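Local coordinates for peptidase, M20/M25/M40 family (Staphylococcus aureus, PDB 4EWT), which is a putative manganese-binding amidohydrolase of the M20 peptidase family, probably cleaving N-acyl amino acids or related amides, at residues L73-T85 / V130-P142. Sequence-based numbering, arbitrary orientation.
Sequences LAIRADFDALPIT and VVVIHQPAEEVPP. With MN (manganese (II) ion), chain E.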
loop_
_atom_site.group_PDB
_atom_site.type_symbol
_atom_site.label_atom_id
_atom_site.label_comp_id
_atom_site.label_asym_id
_atom_site.label_seq_id
_atom_site.Cartn_x
_atom_site.Cartn_y
_atom_site.Cartn_z
ATOM N N LEU A 73 42.986 -2.580 -32.693
ATOM C CA LEU A 73 41.634 -3.018 -32.448
ATOM C C LEU A 73 41.664 -4.183 -31.481
ATOM O O LEU A 73 42.357 -5.178 -31.718
ATOM C CB LEU A 73 40.967 -3.456 -33.751
ATOM C CG LEU A 73 39.581 -4.091 -33.629
ATOM C CD1 LEU A 73 38.555 -3.083 -33.093
ATOM C CD2 LEU A 73 39.136 -4.654 -34.965
ATOM N N ALA A 74 40.913 -4.049 -30.391
ATOM C CA ALA A 74 40.778 -5.139 -29.444
ATOM C C ALA A 74 39.515 -5.923 -29.750
ATOM O O ALA A 74 38.464 -5.347 -30.048
ATOM C CB ALA A 74 40.771 -4.630 -28.020
ATOM N N ILE A 75 39.631 -7.244 -29.698
ATOM C CA ILE A 75 38.478 -8.127 -29.856
ATOM C C ILE A 75 38.376 -9.022 -28.619
ATOM O O ILE A 75 39.374 -9.551 -28.145
ATOM C CB ILE A 75 38.534 -8.926 -31.186
ATOM C CG1 ILE A 75 39.837 -9.721 -31.302
ATOM C CG2 ILE A 75 38.404 -7.959 -32.377
ATOM C CD1 ILE A 75 39.921 -10.580 -32.546
ATOM N N ARG A 76 37.172 -9.157 -28.081
ATOM C CA ARG A 76 37.009 -9.698 -26.736
ATOM C C ARG A 76 36.174 -10.983 -26.703
ATOM O O ARG A 76 35.121 -11.064 -27.332
ATOM C CB ARG A 76 36.413 -8.613 -25.830
ATOM C CG ARG A 76 36.204 -9.006 -24.388
ATOM C CD ARG A 76 34.848 -9.660 -24.171
ATOM N NE ARG A 76 34.447 -9.494 -22.784
ATOM C CZ ARG A 76 33.200 -9.593 -22.329
ATOM N NH1 ARG A 76 32.185 -9.887 -23.147
ATOM N NH2 ARG A 76 32.982 -9.388 -21.045
ATOM N N ALA A 77 36.679 -11.983 -25.978
ATOM C CA ALA A 77 35.933 -13.210 -25.674
ATOM C C ALA A 77 36.097 -13.558 -24.203
ATOM O O ALA A 77 37.213 -13.598 -23.696
ATOM C CB ALA A 77 36.421 -14.377 -26.542
ATOM N N ASP A 78 34.984 -13.816 -23.522
ATOM C CA ASP A 78 35.018 -14.240 -22.115
ATOM C C ASP A 78 34.995 -15.765 -21.991
ATOM O O ASP A 78 34.579 -16.462 -22.929
ATOM C CB ASP A 78 33.905 -13.574 -21.279
ATOM C CG ASP A 78 32.570 -13.476 -22.017
ATOM O OD1 ASP A 78 32.420 -14.016 -23.139
ATOM O OD2 ASP A 78 31.652 -12.849 -21.460
ATOM N N PHE A 79 35.477 -16.281 -20.859
ATOM C CA PHE A 79 35.618 -17.735 -20.709
ATOM C C PHE A 79 35.196 -18.375 -19.381
ATOM O O PHE A 79 35.393 -19.584 -19.196
ATOM C CB PHE A 79 37.020 -18.210 -21.118
ATOM C CG PHE A 79 38.145 -17.678 -20.264
ATOM C CD1 PHE A 79 38.527 -18.337 -19.094
ATOM C CD2 PHE A 79 38.872 -16.560 -20.668
ATOM C CE1 PHE A 79 39.596 -17.871 -18.327
ATOM C CE2 PHE A 79 39.949 -16.088 -19.908
ATOM C CZ PHE A 79 40.311 -16.744 -18.735
ATOM N N ASP A 80 34.612 -17.591 -18.478
ATOM C CA ASP A 80 34.107 -18.139 -17.215
ATOM C C ASP A 80 32.751 -18.811 -17.404
ATOM O O ASP A 80 31.976 -18.441 -18.297
ATOM C CB ASP A 80 34.033 -17.069 -16.107
ATOM C CG ASP A 80 33.133 -15.887 -16.472
ATOM O OD1 ASP A 80 33.023 -15.523 -17.668
ATOM O OD2 ASP A 80 32.548 -15.293 -15.540
ATOM N N ALA A 81 32.478 -19.803 -16.561
ATOM C CA ALA A 81 31.201 -20.515 -16.569
ATOM C C ALA A 81 30.355 -20.133 -15.348
ATOM O O ALA A 81 30.729 -19.228 -14.604
ATOM C CB ALA A 81 31.436 -22.010 -16.620
ATOM N N LEU A 82 29.238 -20.832 -15.141
ATOM C CA LEU A 82 28.266 -20.495 -14.089
ATOM C C LEU A 82 27.988 -21.658 -13.121
ATOM O O LEU A 82 28.186 -22.819 -13.489
ATOM C CB LEU A 82 26.952 -20.048 -14.733
ATOM C CG LEU A 82 26.922 -18.694 -15.435
ATOM C CD1 LEU A 82 25.888 -18.711 -16.550
ATOM C CD2 LEU A 82 26.634 -17.587 -14.436
ATOM N N PRO A 83 27.529 -21.351 -11.882
ATOM C CA PRO A 83 27.160 -22.393 -10.909
ATOM C C PRO A 83 25.793 -23.028 -11.214
ATOM O O PRO A 83 24.818 -22.788 -10.497
ATOM C CB PRO A 83 27.120 -21.628 -9.578
ATOM C CG PRO A 83 26.739 -20.232 -9.965
ATOM C CD PRO A 83 27.422 -19.997 -11.296
ATOM N N ILE A 84 25.741 -23.832 -12.274
ATOM C CA ILE A 84 24.495 -24.415 -12.776
ATOM C C ILE A 84 24.705 -25.887 -13.133
ATOM O O ILE A 84 25.681 -26.237 -13.804
ATOM C CB ILE A 84 23.976 -23.627 -14.018
ATOM C CG1 ILE A 84 23.488 -22.227 -13.608
ATOM C CG2 ILE A 84 22.868 -24.387 -14.744
ATOM C CD1 ILE A 84 23.573 -21.203 -14.704
ATOM N N THR A 85 23.766 -26.725 -12.752
ATOM C CA THR A 85 23.828 -28.127 -13.040
ATOM C C THR A 85 23.299 -28.403 -14.417
ATOM O O THR A 85 22.143 -28.185 -14.669
ATOM C CB THR A 85 23.009 -28.879 -12.015
ATOM O OG1 THR A 85 23.708 -28.852 -10.778
ATOM C CG2 THR A 85 22.822 -30.278 -12.439
ATOM N N VAL A 130 46.117 -6.325 -33.656
ATOM C CA VAL A 130 44.928 -6.871 -33.034
ATOM C C VAL A 130 45.314 -7.220 -31.605
ATOM O O VAL A 130 46.356 -7.837 -31.365
ATOM C CB VAL A 130 44.434 -8.153 -33.730
ATOM C CG1 VAL A 130 43.131 -8.630 -33.102
ATOM C CG2 VAL A 130 44.242 -7.926 -35.212
ATOM N N VAL A 131 44.482 -6.805 -30.661
ATOM C CA VAL A 131 44.606 -7.235 -29.282
ATOM C C VAL A 131 43.427 -8.162 -28.991
ATOM O O VAL A 131 42.293 -7.718 -28.876
ATOM C CB VAL A 131 44.623 -6.028 -28.292
ATOM C CG1 VAL A 131 44.596 -6.504 -26.849
ATOM C CG2 VAL A 131 45.857 -5.164 -28.531
ATOM N N VAL A 132 43.703 -9.451 -28.885
ATOM C CA VAL A 132 42.686 -10.403 -28.502
ATOM C C VAL A 132 42.638 -10.457 -26.983
ATOM O O VAL A 132 43.668 -10.664 -26.335
ATOM C CB VAL A 132 42.973 -11.792 -29.084
ATOM C CG1 VAL A 132 41.890 -12.767 -28.676
ATOM C CG2 VAL A 132 43.085 -11.702 -30.595
ATOM N N ILE A 133 41.444 -10.247 -26.429
ATOM C CA ILE A 133 41.225 -10.264 -24.993
ATOM C C ILE A 133 40.445 -11.518 -24.609
ATOM O O ILE A 133 39.270 -11.655 -24.952
ATOM C CB ILE A 133 40.450 -8.992 -24.526
ATOM C CG1 ILE A 133 41.256 -7.724 -24.822
ATOM C CG2 ILE A 133 40.103 -9.064 -23.034
ATOM C CD1 ILE A 133 40.463 -6.427 -24.648
ATOM N N HIS A 134 41.106 -12.436 -23.910
ATOM C CA HIS A 134 40.433 -13.588 -23.328
ATOM C C HIS A 134 40.164 -13.281 -21.856
ATOM O O HIS A 134 41.091 -13.245 -21.041
ATOM C CB HIS A 134 41.277 -14.863 -23.496
ATOM C CG HIS A 134 41.295 -15.399 -24.894
ATOM N ND1 HIS A 134 42.395 -15.292 -25.718
ATOM C CD2 HIS A 134 40.351 -16.056 -25.609
ATOM C CE1 HIS A 134 42.130 -15.866 -26.879
ATOM N NE2 HIS A 134 40.893 -16.330 -26.842
ATOM N N GLN A 135 38.892 -13.041 -21.531
ATOM C CA GLN A 135 38.497 -12.494 -20.233
ATOM C C GLN A 135 37.846 -13.523 -19.309
ATOM O O GLN A 135 36.903 -14.203 -19.707
ATOM C CB GLN A 135 37.547 -11.305 -20.433
ATOM C CG GLN A 135 37.256 -10.493 -19.172
ATOM C CD GLN A 135 35.942 -9.751 -19.256
ATOM O OE1 GLN A 135 35.768 -8.847 -20.077
ATOM N NE2 GLN A 135 34.998 -10.134 -18.406
ATOM N N PRO A 136 38.352 -13.638 -18.070
ATOM C CA PRO A 136 37.689 -14.432 -17.045
ATOM C C PRO A 136 36.641 -13.601 -16.302
ATOM O O PRO A 136 36.501 -12.400 -16.560
ATOM C CB PRO A 136 38.833 -14.761 -16.085
ATOM C CG PRO A 136 39.703 -13.571 -16.143
ATOM C CD PRO A 136 39.645 -13.117 -17.589
ATOM N N ALA A 137 35.909 -14.251 -15.402
ATOM C CA ALA A 137 35.162 -13.564 -14.340
ATOM C C ALA A 137 34.103 -12.557 -14.807
ATOM O O ALA A 137 33.785 -11.619 -14.084
ATOM C CB ALA A 137 36.150 -12.893 -13.368
ATOM N N GLU A 138 33.550 -12.758 -16.000
ATOM C CA GLU A 138 32.506 -11.869 -16.524
ATOM C C GLU A 138 31.228 -11.925 -15.677
ATOM O O GLU A 138 30.568 -10.910 -15.477
ATOM C CB GLU A 138 32.204 -12.209 -17.996
ATOM C CG GLU A 138 31.250 -11.241 -18.715
ATOM C CD GLU A 138 29.772 -11.457 -18.383
ATOM O OE1 GLU A 138 29.364 -12.625 -18.159
ATOM O OE2 GLU A 138 29.019 -10.453 -18.349
ATOM N N GLU A 139 30.902 -13.108 -15.164
ATOM C CA GLU A 139 29.578 -13.382 -14.593
ATOM C C GLU A 139 29.316 -12.866 -13.183
ATOM O O GLU A 139 28.158 -12.623 -12.809
ATOM C CB GLU A 139 29.286 -14.884 -14.649
ATOM C CG GLU A 139 29.180 -15.434 -16.066
ATOM C CD GLU A 139 27.903 -15.014 -16.783
ATOM O OE1 GLU A 139 27.156 -14.146 -16.277
ATOM O OE2 GLU A 139 27.644 -15.557 -17.878
ATOM N N VAL A 140 30.378 -12.730 -12.393
ATOM C CA VAL A 140 30.240 -12.391 -10.974
ATOM C C VAL A 140 30.988 -11.094 -10.656
ATOM O O VAL A 140 32.177 -10.988 -10.947
ATOM C CB VAL A 140 30.742 -13.541 -10.052
ATOM C CG1 VAL A 140 30.379 -13.270 -8.594
ATOM C CG2 VAL A 140 30.177 -14.882 -10.495
ATOM N N PRO A 141 30.282 -10.093 -10.081
ATOM C CA PRO A 141 30.919 -8.855 -9.602
ATOM C C PRO A 141 32.098 -9.161 -8.664
ATOM O O PRO A 141 32.013 -10.104 -7.875
ATOM C CB PRO A 141 29.796 -8.157 -8.827
ATOM C CG PRO A 141 28.533 -8.664 -9.440
ATOM C CD PRO A 141 28.815 -10.071 -9.904
ATOM N N PRO A 142 33.196 -8.377 -8.737
ATOM C CA PRO A 142 33.425 -7.163 -9.533
ATOM C C PRO A 142 33.701 -7.411 -11.021
ATOM O O PRO A 142 33.777 -6.456 -11.792
ATOM C CB PRO A 142 34.657 -6.549 -8.866
ATOM C CG PRO A 142 35.418 -7.722 -8.362
ATOM C CD PRO A 142 34.391 -8.740 -7.949
HETATM MN MN MN E . 25.770 -14.751 -18.609
HETATM O O HOH W 1 29.122 -18.235 -18.399
HETATM O O HOH W 2 27.192 -12.867 -19.193
#
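The side-chain oxygen OE1 of Q135 is gripped side-on by R76, whose NE and NH2 lie 3.1 and 3.0 Å from it. OE1 sits at the guanidinium edge, in its plane, yet both nitrogens approach from one face of the amide, and the two flat groups are turned 61° apart. With CG anti to the backbone N (chi1 -170°) and the chain extended, Q135 carries its amide to R76, whose own chain bends at chi2. Y338 also hydrogen-bonds OE1, while D334 salt-bridges R76 and accepts a hydrogen bond from Q135 NE2. The strands carrying this pair, 73-78 and 130-135, run parallel, joined by backbone bonds such as A77 N to I133 O (2.8 Å), exemplifying how an α/β metallopeptidase builds its active site at the C-terminal ends of parallel strands. Beyond them, D80 OD2 accepts the N-H of E139 (N to OD2 2.8 Å) on its syn lone pair, fixing the backbone of a metal ligand; S30 hydrogen-bonds the same oxygen. E139 OE2 binds one of the two manganese ions at 2.2 Å, with C103 and H362 as fellow ligands. F79 CZ packs 3.6 Å from P136 CB. Helix 34-43 covers F79 and H134, helix 105-120 meets I75 and D78, helix 144-150 touches I133 and Q135, and strand 159-166 makes backbone hydrogen bonds to strand 73-78.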